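Long-range contacts in enoyl-CoA hydratase/isomerase (Shewanella pealeana, PDB 4KPK), which probably acts on acyl-CoA thioesters as a hydratase or isomerase of the crotonase family: residues I138-G143 with I158-E163; G93-A98 with Q142-G147; L38-C43 with L54-K59; A165-S170 with E202-Q207; L126-D131 with S182-R187. One frame throughout, in Å; residues are numbered along the deposited sequence.

Interaction 1: residues I138-G143 with I158-E163; sequences ITLVQG and IAIANE
I138 to V141 lie beside I158 to A161 as neighbouring parallel strands, the two strands of a beta-alpha-beta unit whose crossover is helix 148-155. Backbone bonds alternate between them, from T139 N to I158 O at 2.7 Å to N162 N on V141 O at 3.0 Å. One face of the sheet carries the large side chains. I138 and I158 stand side by side, and their CG2 methyls meet at 4.2 Å. L140 keeps CG anti to its carbonyl carbon (chi1 -50°), a setting from which CD2 reaches I160 CD1 at 3.9 Å and also lies near I160 CB. The other face has smaller groups in contact: V141 CB packs on A161 CB at 4.0 Å. Past the strand ends a side chain takes over the pairing. N162 holds CG between its backbone N and carbonyl carbon (chi1 69°), which brings OD1 to G143 N at 3.1 Å; this donor is tilted 30° from the carbonyl plane. The amide's ND2 rests against Q142 CB. T139 OG1 bonds to S156. Helix 222-235 covers I138, L140 and I160, I153 of helix 148-155 packs under T139, V141 and A159, and strand 86-91 lines the far edge of strand 137-141.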
# COMPACT_ATOMS: atom_id res chain seq x y z
N ILE A 138 -10.42 -11.63 15.07
CA ILE A 138 -9.01 -11.90 15.46
C ILE A 138 -8.77 -13.32 15.01
O ILE A 138 -9.50 -14.21 15.41
CB ILE A 138 -8.81 -11.84 17.01
CG1 ILE A 138 -9.27 -10.47 17.49
CG2 ILE A 138 -7.32 -12.04 17.42
CD1 ILE A 138 -9.35 -10.29 18.95
N THR A 139 -7.76 -13.53 14.16
CA THR A 139 -7.28 -14.87 13.82
C THR A 139 -5.89 -15.22 14.48
O THR A 139 -4.94 -14.46 14.40
CB THR A 139 -7.26 -15.04 12.28
OG1 THR A 139 -8.61 -14.85 11.81
CG2 THR A 139 -6.78 -16.42 11.81
N LEU A 140 -5.83 -16.40 15.12
CA LEU A 140 -4.65 -16.94 15.81
C LEU A 140 -4.06 -18.14 15.05
O LEU A 140 -4.68 -19.18 14.95
CB LEU A 140 -5.03 -17.39 17.21
CG LEU A 140 -5.81 -16.46 18.14
CD1 LEU A 140 -6.01 -17.12 19.52
CD2 LEU A 140 -5.05 -15.15 18.25
N VAL A 141 -2.88 -17.99 14.48
CA VAL A 141 -2.38 -18.94 13.51
C VAL A 141 -1.12 -19.66 14.04
O VAL A 141 -0.14 -19.00 14.29
CB VAL A 141 -1.98 -18.24 12.19
CG1 VAL A 141 -1.45 -19.25 11.19
CG2 VAL A 141 -3.14 -17.44 11.59
N GLN A 142 -1.21 -20.97 14.29
CA GLN A 142 -0.08 -21.83 14.69
C GLN A 142 0.35 -22.65 13.47
O GLN A 142 -0.50 -23.00 12.60
CB GLN A 142 -0.47 -22.74 15.90
CG GLN A 142 -1.21 -24.05 15.61
CD GLN A 142 -2.69 -23.89 15.15
OE1 GLN A 142 -3.15 -22.81 14.81
NE2 GLN A 142 -3.40 -25.00 15.11
N GLY A 143 1.67 -22.90 13.36
CA GLY A 143 2.26 -23.58 12.19
C GLY A 143 1.73 -23.27 10.77
O GLY A 143 1.54 -22.12 10.37
N ILE A 158 -7.40 -8.59 12.77
CA ILE A 158 -6.17 -8.82 13.57
C ILE A 158 -5.79 -10.27 13.41
O ILE A 158 -6.64 -11.14 13.51
CB ILE A 158 -6.30 -8.49 15.06
CG1 ILE A 158 -6.39 -6.96 15.27
CG2 ILE A 158 -5.06 -8.90 15.83
CD1 ILE A 158 -7.66 -6.54 15.94
N ALA A 159 -4.50 -10.50 13.12
CA ALA A 159 -3.90 -11.82 13.01
C ALA A 159 -2.56 -11.91 13.80
O ALA A 159 -1.64 -11.02 13.72
CB ALA A 159 -3.67 -12.15 11.55
N ILE A 160 -2.46 -12.98 14.57
CA ILE A 160 -1.28 -13.28 15.41
C ILE A 160 -0.87 -14.68 15.07
O ILE A 160 -1.74 -15.55 14.93
CB ILE A 160 -1.66 -13.20 16.89
CG1 ILE A 160 -2.39 -11.90 17.11
CG2 ILE A 160 -0.42 -13.27 17.79
CD1 ILE A 160 -3.11 -11.82 18.41
N ALA A 161 0.39 -14.89 14.80
CA ALA A 161 0.90 -16.22 14.49
C ALA A 161 2.04 -16.62 15.49
O ALA A 161 2.59 -15.73 16.11
CB ALA A 161 1.40 -16.29 13.08
N ASN A 162 2.34 -17.93 15.63
CA ASN A 162 3.51 -18.40 16.42
C ASN A 162 4.75 -18.35 15.54
O ASN A 162 4.65 -18.00 14.37
CB ASN A 162 3.31 -19.78 17.07
CG ASN A 162 3.24 -20.93 16.07
OD1 ASN A 162 3.41 -20.79 14.86
ND2 ASN A 162 2.97 -22.09 16.61
N GLU A 163 5.90 -18.67 16.12
CA GLU A 163 7.19 -18.48 15.45
C GLU A 163 7.43 -19.47 14.31
O GLU A 163 8.13 -19.15 13.34
CB GLU A 163 8.34 -18.53 16.48
CG GLU A 163 8.70 -17.16 17.04
CD GLU A 163 9.43 -17.25 18.37
OE1 GLU A 163 10.51 -17.88 18.42
OE2 GLU A 163 8.96 -16.65 19.37

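Interaction 2: residues G93-A98 with Q142-G147; sequences GKNFSA and QGAAFG
F96 and S97 dock on A144 where two loops of the crotonase fold meet, each following a parallel strand; in this family such loops build the oxyanion hole, and they probably do so here. The tight part is the middle. A144 O accepts S97 N at 3.1 Å and a weak bond from F96 N, which also leans weakly on Q142 O. Next along, F146 N donates to S97 O at 2.9 Å in a nearly straight bond (171°). G143 suits this closeness, since a side chain there would run into K94 O. F96 has CG anti to its backbone N (chi1 -177°), which carries the ring away from the 142-147 loop, toward T139 and V141 of the sheet, with CD2 still 4.1 Å from A145 CB. Buried S97 OG bonds to N61 O. The outer side is looser: G93, K94 and A98 are exposed, K94 turns its side chain away, and the F146 ring takes A144 CB over one face and A98 O at its edge. Back in the packed part, the buried Q142 chain, bent at chi2, passes beside K94 O, its amide plane nearly perpendicular to the F96 ring, and OE1 lies at that ring's edge, 3.8 Å from CD1. Its NE2 donates to G93 O at 2.9 Å from above the carbonyl plane.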
# COMPACT_ATOMS: atom_id res chain seq x y z
N GLY A 93 -4.61 -28.51 17.03
CA GLY A 93 -3.49 -29.30 16.47
C GLY A 93 -2.31 -28.42 16.21
O GLY A 93 -2.31 -27.26 16.61
N LYS A 94 -1.30 -28.96 15.55
CA LYS A 94 -0.04 -28.25 15.32
C LYS A 94 -0.08 -27.25 14.15
O LYS A 94 0.79 -26.39 14.06
CB LYS A 94 1.08 -29.26 15.03
CG LYS A 94 1.17 -30.38 16.03
CD LYS A 94 1.86 -29.92 17.29
CE LYS A 94 3.36 -29.90 17.07
NZ LYS A 94 4.05 -29.02 18.05
N ASN A 95 -1.08 -27.36 13.27
CA ASN A 95 -1.15 -26.63 12.04
C ASN A 95 -2.54 -26.01 11.83
O ASN A 95 -3.56 -26.64 11.98
CB ASN A 95 -0.80 -27.55 10.85
CG ASN A 95 0.66 -28.05 10.88
OD1 ASN A 95 0.89 -29.25 10.98
ND2 ASN A 95 1.63 -27.14 10.83
N PHE A 96 -2.54 -24.77 11.39
CA PHE A 96 -3.76 -24.02 11.22
C PHE A 96 -4.63 -24.62 10.03
O PHE A 96 -5.73 -25.03 10.26
CB PHE A 96 -3.41 -22.52 11.05
CG PHE A 96 -4.63 -21.64 10.93
CD1 PHE A 96 -5.24 -21.13 12.07
CD2 PHE A 96 -5.18 -21.36 9.66
CE1 PHE A 96 -6.37 -20.33 11.99
CE2 PHE A 96 -6.33 -20.57 9.55
CZ PHE A 96 -6.91 -20.03 10.72
N SER A 97 -4.08 -24.71 8.82
CA SER A 97 -4.64 -25.56 7.75
C SER A 97 -3.48 -25.89 6.85
O SER A 97 -2.72 -25.00 6.47
CB SER A 97 -5.74 -24.82 6.91
OG SER A 97 -6.20 -25.62 5.79
N ALA A 98 -3.27 -27.17 6.53
CA ALA A 98 -2.35 -27.51 5.45
C ALA A 98 -2.97 -27.15 4.07
O ALA A 98 -2.40 -27.49 3.06
CB ALA A 98 -1.97 -28.99 5.48
N GLN A 142 -1.21 -20.97 14.29
CA GLN A 142 -0.08 -21.83 14.69
C GLN A 142 0.35 -22.65 13.47
O GLN A 142 -0.50 -23.00 12.60
CB GLN A 142 -0.47 -22.74 15.90
CG GLN A 142 -1.21 -24.05 15.61
CD GLN A 142 -2.69 -23.89 15.15
OE1 GLN A 142 -3.15 -22.81 14.81
NE2 GLN A 142 -3.40 -25.00 15.11
N GLY A 143 1.67 -22.90 13.36
CA GLY A 143 2.26 -23.58 12.19
C GLY A 143 1.73 -23.27 10.77
O GLY A 143 1.54 -22.12 10.37
N ALA A 144 1.53 -24.31 9.98
CA ALA A 144 1.19 -24.14 8.55
C ALA A 144 -0.16 -23.50 8.41
O ALA A 144 -1.09 -23.83 9.13
CB ALA A 144 1.22 -25.47 7.83
N ALA A 145 -0.23 -22.53 7.50
CA ALA A 145 -1.51 -21.89 7.11
C ALA A 145 -1.51 -21.71 5.63
O ALA A 145 -1.18 -20.63 5.15
CB ALA A 145 -1.63 -20.54 7.80
N PHE A 146 -1.73 -22.81 4.91
CA PHE A 146 -1.56 -22.86 3.46
C PHE A 146 -2.97 -22.75 2.80
O PHE A 146 -3.98 -22.94 3.48
CB PHE A 146 -0.87 -24.18 3.05
CG PHE A 146 0.55 -24.35 3.59
CD1 PHE A 146 1.41 -23.27 3.75
CD2 PHE A 146 1.03 -25.62 3.89
CE1 PHE A 146 2.71 -23.45 4.23
CE2 PHE A 146 2.33 -25.80 4.36
CZ PHE A 146 3.16 -24.71 4.53
N GLY A 147 -3.01 -22.42 1.51
CA GLY A 147 -4.27 -22.44 0.71
C GLY A 147 -5.25 -21.35 1.16
O GLY A 147 -4.83 -20.22 1.44

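Interaction 3: residues L38-C43 with L54-K59; sequences LHYLSC and LDRSDK. With EDO (1,2-ethanediol), chain B.
L41 and L54 face each other as an antiparallel, non-hydrogen-bonded pair, CA to CA 5.0 Å, where the strand from L41 onward meets the last residue of strand 49-54. One residue further out, D55 N donates to Y40 O at 2.8 Å, and beyond it a water bridges the segments by donating to both H39 O and D55 O. Between the leucines, CD2 of L41 comes within 4.2 Å of CD1 of L54. The main side-chain contact is Y40 with R56. The arginine leaves its backbone with CG anti to N (chi1 -161°) and stays extended to NE, running alongside the tyrosine. Its CD sits over the ring centre, 3.7 Å from the centroid, and its guanidinium lies flat and off-centre on the same face, planes 15° apart. That makes a CH-pi contact and a cation-pi contact in one stack, while K59 CB covers the opposite face of the guanidinium. R56 NH2 also pairs with D101, NH1 bonds to A62 O, and Y40 OH bonds to D64. A leucine in place of Y40 would probably cost the guanidinium its flat aromatic partner on one face, leaving its polar bonds and K59 to place it, and take the hydroxyl partner from D64. Helix 65-80 packs alongside, V66 against Y40 and M71 against L54, while backbone bonds tie L54 to K90 of strand 86-91.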
# COMPACT_ATOMS: atom_id res chain seq x y z
N LEU A 38 -21.74 -29.65 13.79
CA LEU A 38 -20.60 -29.46 12.86
C LEU A 38 -19.56 -30.59 12.93
O LEU A 38 -19.15 -30.98 14.02
CB LEU A 38 -19.86 -28.14 13.15
CG LEU A 38 -20.79 -26.93 13.06
CD1 LEU A 38 -20.18 -25.61 13.55
CD2 LEU A 38 -21.30 -26.82 11.63
N HIS A 39 -19.09 -31.02 11.75
CA HIS A 39 -18.19 -32.16 11.61
C HIS A 39 -16.75 -31.73 11.84
O HIS A 39 -15.99 -32.47 12.44
CB HIS A 39 -18.30 -32.78 10.19
CG HIS A 39 -19.70 -33.20 9.78
ND1 HIS A 39 -20.27 -34.38 10.20
CD2 HIS A 39 -20.63 -32.58 9.00
CE1 HIS A 39 -21.50 -34.48 9.70
NE2 HIS A 39 -21.74 -33.40 8.98
N TYR A 40 -16.40 -30.56 11.31
CA TYR A 40 -15.06 -30.06 11.18
C TYR A 40 -14.71 -28.87 12.03
O TYR A 40 -13.50 -28.55 12.22
CB TYR A 40 -14.79 -29.64 9.76
CG TYR A 40 -14.80 -30.74 8.73
CD1 TYR A 40 -14.79 -32.10 9.07
CD2 TYR A 40 -14.75 -30.41 7.41
CE1 TYR A 40 -14.76 -33.08 8.09
CE2 TYR A 40 -14.70 -31.38 6.45
CZ TYR A 40 -14.71 -32.69 6.78
OH TYR A 40 -14.66 -33.58 5.73
N LEU A 41 -15.73 -28.24 12.58
CA LEU A 41 -15.53 -27.05 13.41
C LEU A 41 -16.08 -27.29 14.82
O LEU A 41 -16.96 -28.12 15.00
CB LEU A 41 -16.28 -25.86 12.80
CG LEU A 41 -15.87 -25.42 11.40
CD1 LEU A 41 -16.81 -24.33 10.84
CD2 LEU A 41 -14.43 -24.95 11.45
N SER A 42 -15.55 -26.52 15.79
CA SER A 42 -16.21 -26.23 17.06
C SER A 42 -16.61 -24.80 17.07
O SER A 42 -16.00 -23.95 16.40
CB SER A 42 -15.27 -26.36 18.29
OG SER A 42 -14.72 -27.64 18.40
N CYS A 43 -17.55 -24.49 17.95
CA CYS A 43 -17.89 -23.12 18.14
C CYS A 43 -18.39 -22.94 19.53
O CYS A 43 -19.11 -23.80 20.03
CB CYS A 43 -18.89 -22.65 17.06
SG CYS A 43 -20.40 -23.59 16.94
N LEU A 54 -11.09 -24.57 14.00
CA LEU A 54 -10.80 -25.60 13.03
C LEU A 54 -10.36 -26.78 13.85
O LEU A 54 -9.34 -26.73 14.69
CB LEU A 54 -9.75 -25.19 11.99
CG LEU A 54 -10.21 -24.17 10.94
CD1 LEU A 54 -10.76 -22.94 11.60
CD2 LEU A 54 -9.09 -23.79 9.96
N ASP A 55 -11.20 -27.79 13.68
CA ASP A 55 -11.22 -28.98 14.57
C ASP A 55 -11.19 -30.25 13.75
O ASP A 55 -11.87 -31.22 14.03
CB ASP A 55 -12.47 -28.96 15.50
CG ASP A 55 -12.37 -29.99 16.63
OD1 ASP A 55 -11.23 -30.19 17.18
OD2 ASP A 55 -13.40 -30.62 16.95
N ARG A 56 -10.36 -30.26 12.73
CA ARG A 56 -10.14 -31.44 11.96
C ARG A 56 -8.64 -31.78 11.96
O ARG A 56 -8.07 -32.05 10.91
CB ARG A 56 -10.63 -31.16 10.53
CG ARG A 56 -10.89 -32.38 9.71
CD ARG A 56 -11.11 -31.96 8.27
NE ARG A 56 -11.20 -33.14 7.48
CZ ARG A 56 -10.97 -33.22 6.17
NH1 ARG A 56 -10.60 -32.17 5.42
NH2 ARG A 56 -11.08 -34.41 5.60
N SER A 57 -8.00 -31.75 13.13
CA SER A 57 -6.54 -31.92 13.15
C SER A 57 -6.08 -33.20 12.47
O SER A 57 -5.02 -33.22 11.82
CB SER A 57 -5.91 -31.78 14.56
OG SER A 57 -6.38 -32.77 15.48
N ASP A 58 -6.87 -34.26 12.56
CA ASP A 58 -6.43 -35.58 12.04
C ASP A 58 -6.09 -35.47 10.55
O ASP A 58 -5.13 -36.16 10.10
CB ASP A 58 -7.48 -36.70 12.28
CG ASP A 58 -7.70 -37.01 13.77
OD1 ASP A 58 -7.00 -36.43 14.63
OD2 ASP A 58 -8.60 -37.83 14.07
N LYS A 59 -6.80 -34.55 9.84
CA LYS A 59 -6.54 -34.24 8.39
C LYS A 59 -5.96 -32.84 8.13
O LYS A 59 -6.20 -32.21 7.05
CB LYS A 59 -7.81 -34.38 7.56
CG LYS A 59 -8.65 -35.61 7.89
CD LYS A 59 -7.87 -36.91 7.81
CE LYS A 59 -8.78 -38.08 8.14
NZ LYS A 59 -8.24 -39.35 7.57
C1 EDO B . -17.18 -30.59 16.45
O1 EDO B . -18.22 -29.89 15.76
C2 EDO B . -16.78 -29.63 17.56
O2 EDO B . -16.58 -30.32 18.78
O HOH W 1 -13.68 -33.12 13.03

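Interaction 4: residues A165-S170 with E202-Q207; sequences ASFCLS and ERFDAQ
F204 and F167 meet because of two different first torsions: F204 holds CG between its backbone N and carbonyl carbon (chi1 63°), folding its ring back across the neighbouring strand, whereas F167 has CG anti to its carbonyl carbon (chi1 -48°) and sends its own ring off to one side. The F204 ring therefore lies on the CB of F167, a CH-pi contact with CB 3.5 Å from the ring centroid. The ring planes are only 23° apart, yet the rings are displaced laterally enough that little of one lies over the other. F167 instead turns its ring edge to F204 O and D205 O. L169 CD1 reaches the edge of the F204 ring at 4.5 Å. Beneath the rings the backbones form an antiparallel, hydrogen-bonded pair: F167 N donates to F204 O at 3.0 Å, and F204 N returns a bond to F167 O at 2.7 Å. Water extends the short pairing at each end, one molecule joining A165 O to A206 N and another joining L169 N to E202 O. A165 CB and A206 CB pack at 4.4 Å. D205 is the N-cap of helix 206-212, its OD1 taking K208 N. Helices pack on the phenylalanine side of the two-stranded sheet, L150 of helix 148-155 on F167 and L169 and Y197 of helix 191-200 against the F204 ring, while F146 lies against C168 and R203 on the other face and I218 of strand 217-218 touches A206.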
# COMPACT_ATOMS: atom_id res chain seq x y z
N ALA A 165 5.06 -20.44 12.30
CA ALA A 165 4.03 -20.25 11.22
C ALA A 165 4.60 -20.20 9.82
O ALA A 165 5.64 -19.64 9.56
CB ALA A 165 3.20 -19.03 11.46
N SER A 166 3.88 -20.82 8.91
CA SER A 166 4.40 -21.08 7.60
C SER A 166 3.38 -20.63 6.58
O SER A 166 2.17 -20.87 6.78
CB SER A 166 4.57 -22.60 7.47
OG SER A 166 5.81 -22.89 6.97
N PHE A 167 3.83 -20.00 5.48
CA PHE A 167 2.92 -19.50 4.43
C PHE A 167 3.48 -19.78 3.05
O PHE A 167 4.69 -19.84 2.86
CB PHE A 167 2.65 -17.99 4.59
CG PHE A 167 2.29 -17.62 5.98
CD1 PHE A 167 0.97 -17.62 6.39
CD2 PHE A 167 3.30 -17.33 6.90
CE1 PHE A 167 0.67 -17.31 7.71
CE2 PHE A 167 3.01 -17.02 8.18
CZ PHE A 167 1.70 -17.04 8.61
N CYS A 168 2.58 -19.88 2.08
CA CYS A 168 2.92 -20.37 0.76
C CYS A 168 1.71 -20.09 -0.13
O CYS A 168 0.60 -20.51 0.19
CB CYS A 168 3.16 -21.90 0.83
SG CYS A 168 4.03 -22.63 -0.55
N LEU A 169 1.92 -19.41 -1.25
CA LEU A 169 0.88 -19.35 -2.33
C LEU A 169 1.26 -20.29 -3.50
O LEU A 169 1.92 -19.88 -4.46
CB LEU A 169 0.76 -17.92 -2.83
CG LEU A 169 0.23 -16.93 -1.80
CD1 LEU A 169 1.11 -15.68 -1.69
CD2 LEU A 169 -1.24 -16.62 -2.15
N SER A 170 0.80 -21.53 -3.41
CA SER A 170 1.30 -22.68 -4.19
C SER A 170 0.61 -22.97 -5.53
O SER A 170 1.04 -23.87 -6.25
CB SER A 170 1.06 -23.98 -3.38
OG SER A 170 1.53 -23.87 -2.07
N GLU A 202 7.03 -19.55 -3.38
CA GLU A 202 7.93 -19.87 -2.30
C GLU A 202 7.25 -19.82 -0.95
O GLU A 202 6.23 -19.12 -0.74
CB GLU A 202 9.16 -18.97 -2.33
CG GLU A 202 8.88 -17.52 -2.02
CD GLU A 202 9.98 -16.61 -2.53
OE1 GLU A 202 11.08 -16.54 -1.87
OE2 GLU A 202 9.75 -15.97 -3.58
N ARG A 203 7.82 -20.59 -0.02
CA ARG A 203 7.40 -20.60 1.36
C ARG A 203 7.93 -19.33 1.98
O ARG A 203 8.97 -18.85 1.56
CB ARG A 203 7.98 -21.83 2.09
CG ARG A 203 6.92 -22.55 2.92
CD ARG A 203 7.50 -23.84 3.52
NE ARG A 203 7.73 -24.80 2.46
CZ ARG A 203 6.91 -25.80 2.14
NH1 ARG A 203 5.78 -26.00 2.80
NH2 ARG A 203 7.23 -26.61 1.13
N PHE A 204 7.21 -18.78 2.94
CA PHE A 204 7.72 -17.68 3.76
C PHE A 204 7.34 -17.85 5.22
O PHE A 204 6.46 -18.66 5.53
CB PHE A 204 7.41 -16.29 3.19
CG PHE A 204 5.94 -15.94 3.09
CD1 PHE A 204 5.25 -16.17 1.92
CD2 PHE A 204 5.32 -15.26 4.11
CE1 PHE A 204 3.92 -15.77 1.79
CE2 PHE A 204 3.99 -14.89 4.02
CZ PHE A 204 3.28 -15.14 2.85
N ASP A 205 8.13 -17.21 6.10
CA ASP A 205 8.05 -17.47 7.52
C ASP A 205 7.31 -16.37 8.27
O ASP A 205 6.78 -15.45 7.68
CB ASP A 205 9.45 -17.82 8.15
CG ASP A 205 10.42 -16.64 8.22
OD1 ASP A 205 10.04 -15.46 8.12
OD2 ASP A 205 11.62 -16.92 8.40
N ALA A 206 7.24 -16.53 9.58
CA ALA A 206 6.47 -15.69 10.43
C ALA A 206 6.98 -14.27 10.36
O ALA A 206 6.21 -13.32 10.34
CB ALA A 206 6.59 -16.21 11.88
N GLN A 207 8.30 -14.12 10.38
CA GLN A 207 8.88 -12.80 10.47
C GLN A 207 8.58 -12.03 9.19
O GLN A 207 8.29 -10.86 9.21
CB GLN A 207 10.39 -12.92 10.66
CG GLN A 207 11.11 -11.60 10.63
CD GLN A 207 10.58 -10.61 11.66
OE1 GLN A 207 10.28 -10.99 12.81
NE2 GLN A 207 10.45 -9.33 11.25
O HOH W 2 8.10 -19.30 10.70
O HOH W 3 4.19 -18.00 -1.95

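Interaction 5: residues L126-D131 with S182-R187; sequences LMSMLD and SPYVTR
M127, a selenomethionine in this model, begins the contact with its CB against Y184 CE2 at 3.8 Å. The axes of the two helical segments stay 11.1 Å apart, so the gap is spanned by long side chains reaching over from helix 182-189. At S128 the backbone itself is touched: Y184 OH lies 3.6 Å from its CA. A water between them is within bonding distance of S128 OG and Y184 OH, linking the two hydroxyls. A turn on from M127, D131 has CG anti to its backbone N (chi1 -174°) and points across to the other helix. Its OD2 sits at the edge of the Y184 ring, 3.2 Å from CE1, the carboxylate turned steeply against the ring. R187 comes from the opposite direction and grips this carboxylate end-on with two nitrogens, NH2 on OD1 at 2.9 Å and NH1 on OD2 at 3.2 Å, the latter from the syn side. The flat groups are not coplanar but 47° apart. D131 OD1 also bridges to R195 of the second subunit, while R187 pairs with E252. An alanine at D131 would probably leave R187 leaning on E252 and R195 of the second subunit without this carboxylate, two like charges close together. The D131-R187 pair meets the second subunit through R195, while Y184 packs on I256 of the third, so the contact lies where subunits meet in a trimer, the basic unit from which crotonase-fold enzymes are commonly assembled.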
# COMPACT_ATOMS: atom_id res chain seq x y z
N LEU A 126 -17.71 -17.30 1.34
CA LEU A 126 -16.96 -17.41 2.65
C LEU A 126 -16.01 -16.20 2.93
O LEU A 126 -16.16 -15.53 3.91
CB LEU A 126 -16.19 -18.72 2.72
CG LEU A 126 -15.30 -18.91 3.99
CD1 LEU A 126 -16.10 -18.60 5.24
CD2 LEU A 126 -14.64 -20.25 4.05
N MSE A 127 -15.08 -15.89 2.05
CA MSE A 127 -14.16 -14.79 2.27
C MSE A 127 -14.86 -13.45 2.40
O MSE A 127 -14.54 -12.61 3.24
CB MSE A 127 -13.22 -14.71 1.11
CG MSE A 127 -12.25 -15.84 0.92
SE MSE A 127 -11.12 -16.32 2.49
CE MSE A 127 -10.99 -18.25 2.09
N SER A 128 -15.83 -13.20 1.50
CA SER A 128 -16.55 -11.95 1.55
C SER A 128 -17.29 -11.72 2.87
O SER A 128 -17.15 -10.65 3.48
CB SER A 128 -17.54 -11.86 0.37
OG SER A 128 -18.07 -10.55 0.32
N MSE A 129 -18.06 -12.71 3.32
CA MSE A 129 -18.75 -12.61 4.58
C MSE A 129 -17.80 -12.44 5.75
O MSE A 129 -18.15 -11.73 6.71
CB MSE A 129 -19.53 -13.87 4.98
CG MSE A 129 -20.69 -14.18 4.03
SE MSE A 129 -21.72 -15.75 4.69
CE MSE A 129 -21.19 -15.72 6.57
N LEU A 130 -16.66 -13.09 5.74
CA LEU A 130 -15.68 -12.82 6.81
C LEU A 130 -15.13 -11.43 6.75
O LEU A 130 -15.12 -10.70 7.73
CB LEU A 130 -14.52 -13.81 6.72
CG LEU A 130 -13.42 -13.63 7.78
CD1 LEU A 130 -13.97 -13.69 9.20
CD2 LEU A 130 -12.31 -14.65 7.57
N ASP A 131 -14.68 -11.04 5.58
CA ASP A 131 -14.10 -9.73 5.41
C ASP A 131 -15.08 -8.59 5.84
O ASP A 131 -14.65 -7.55 6.41
CB ASP A 131 -13.66 -9.59 3.97
CG ASP A 131 -12.92 -8.33 3.73
OD1 ASP A 131 -12.09 -8.06 4.60
OD2 ASP A 131 -13.18 -7.60 2.71
N SER A 182 -7.19 -13.72 -3.70
CA SER A 182 -6.22 -12.71 -4.15
C SER A 182 -6.58 -11.30 -3.84
O SER A 182 -5.70 -10.49 -3.72
CB SER A 182 -5.88 -12.87 -5.64
OG SER A 182 -7.02 -12.82 -6.50
N PRO A 183 -7.89 -10.97 -3.74
CA PRO A 183 -8.20 -9.57 -3.49
C PRO A 183 -7.82 -9.18 -2.09
O PRO A 183 -7.35 -8.09 -1.84
CB PRO A 183 -9.77 -9.48 -3.75
CG PRO A 183 -10.13 -10.67 -4.58
CD PRO A 183 -9.05 -11.72 -4.32
N TYR A 184 -8.07 -10.08 -1.16
CA TYR A 184 -7.83 -9.87 0.23
C TYR A 184 -6.35 -9.99 0.51
O TYR A 184 -5.78 -9.27 1.30
CB TYR A 184 -8.64 -10.91 1.03
CG TYR A 184 -10.09 -10.88 0.58
CD1 TYR A 184 -10.95 -9.90 1.05
CD2 TYR A 184 -10.57 -11.80 -0.32
CE1 TYR A 184 -12.31 -9.85 0.60
CE2 TYR A 184 -11.91 -11.74 -0.78
CZ TYR A 184 -12.77 -10.78 -0.31
OH TYR A 184 -14.12 -10.73 -0.77
N VAL A 185 -5.71 -10.91 -0.17
CA VAL A 185 -4.30 -11.15 0.13
C VAL A 185 -3.49 -9.98 -0.37
O VAL A 185 -2.58 -9.53 0.31
CB VAL A 185 -3.82 -12.47 -0.44
CG1 VAL A 185 -2.30 -12.56 -0.50
CG2 VAL A 185 -4.42 -13.61 0.37
N THR A 186 -3.89 -9.46 -1.54
CA THR A 186 -3.26 -8.31 -2.16
C THR A 186 -3.45 -7.03 -1.36
O THR A 186 -2.52 -6.20 -1.19
CB THR A 186 -3.74 -8.16 -3.63
OG1 THR A 186 -3.47 -9.37 -4.30
CG2 THR A 186 -2.99 -7.09 -4.37
N ARG A 187 -4.64 -6.87 -0.83
CA ARG A 187 -4.89 -5.75 0.04
C ARG A 187 -3.91 -5.80 1.25
O ARG A 187 -3.41 -4.77 1.69
CB ARG A 187 -6.31 -5.78 0.56
CG ARG A 187 -6.76 -4.49 1.19
CD ARG A 187 -8.13 -4.61 1.79
NE ARG A 187 -8.28 -5.86 2.46
CZ ARG A 187 -9.43 -6.42 2.82
NH1 ARG A 187 -10.56 -5.84 2.53
NH2 ARG A 187 -9.42 -7.59 3.49
O HOH W 4 -15.89 -9.00 -0.46

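How the interactions relate
Interactions 1 and 2 share Q142 and G143, their centres 10 Å apart, so the loop contact continues directly from the strand pair; the F96 ring of interaction 2 packs against the strand pair, its CD1 3.5 Å from L140 O. Interaction 4 joins the same cluster, since A145 N lies 3.0 Å from S166 O and G143 O 3.1 Å from S166 N, both probable hydrogen bonds. Interaction 3 sits on the other flank of interaction 2, where L54 CD2 meets F96 O. Interaction 5 stands apart, its centre about 17 Å from that of interaction 1, though both contacts touch the second subunit. Interaction 2 probably lies nearest the family's catalytic pocket; no substrate is bound.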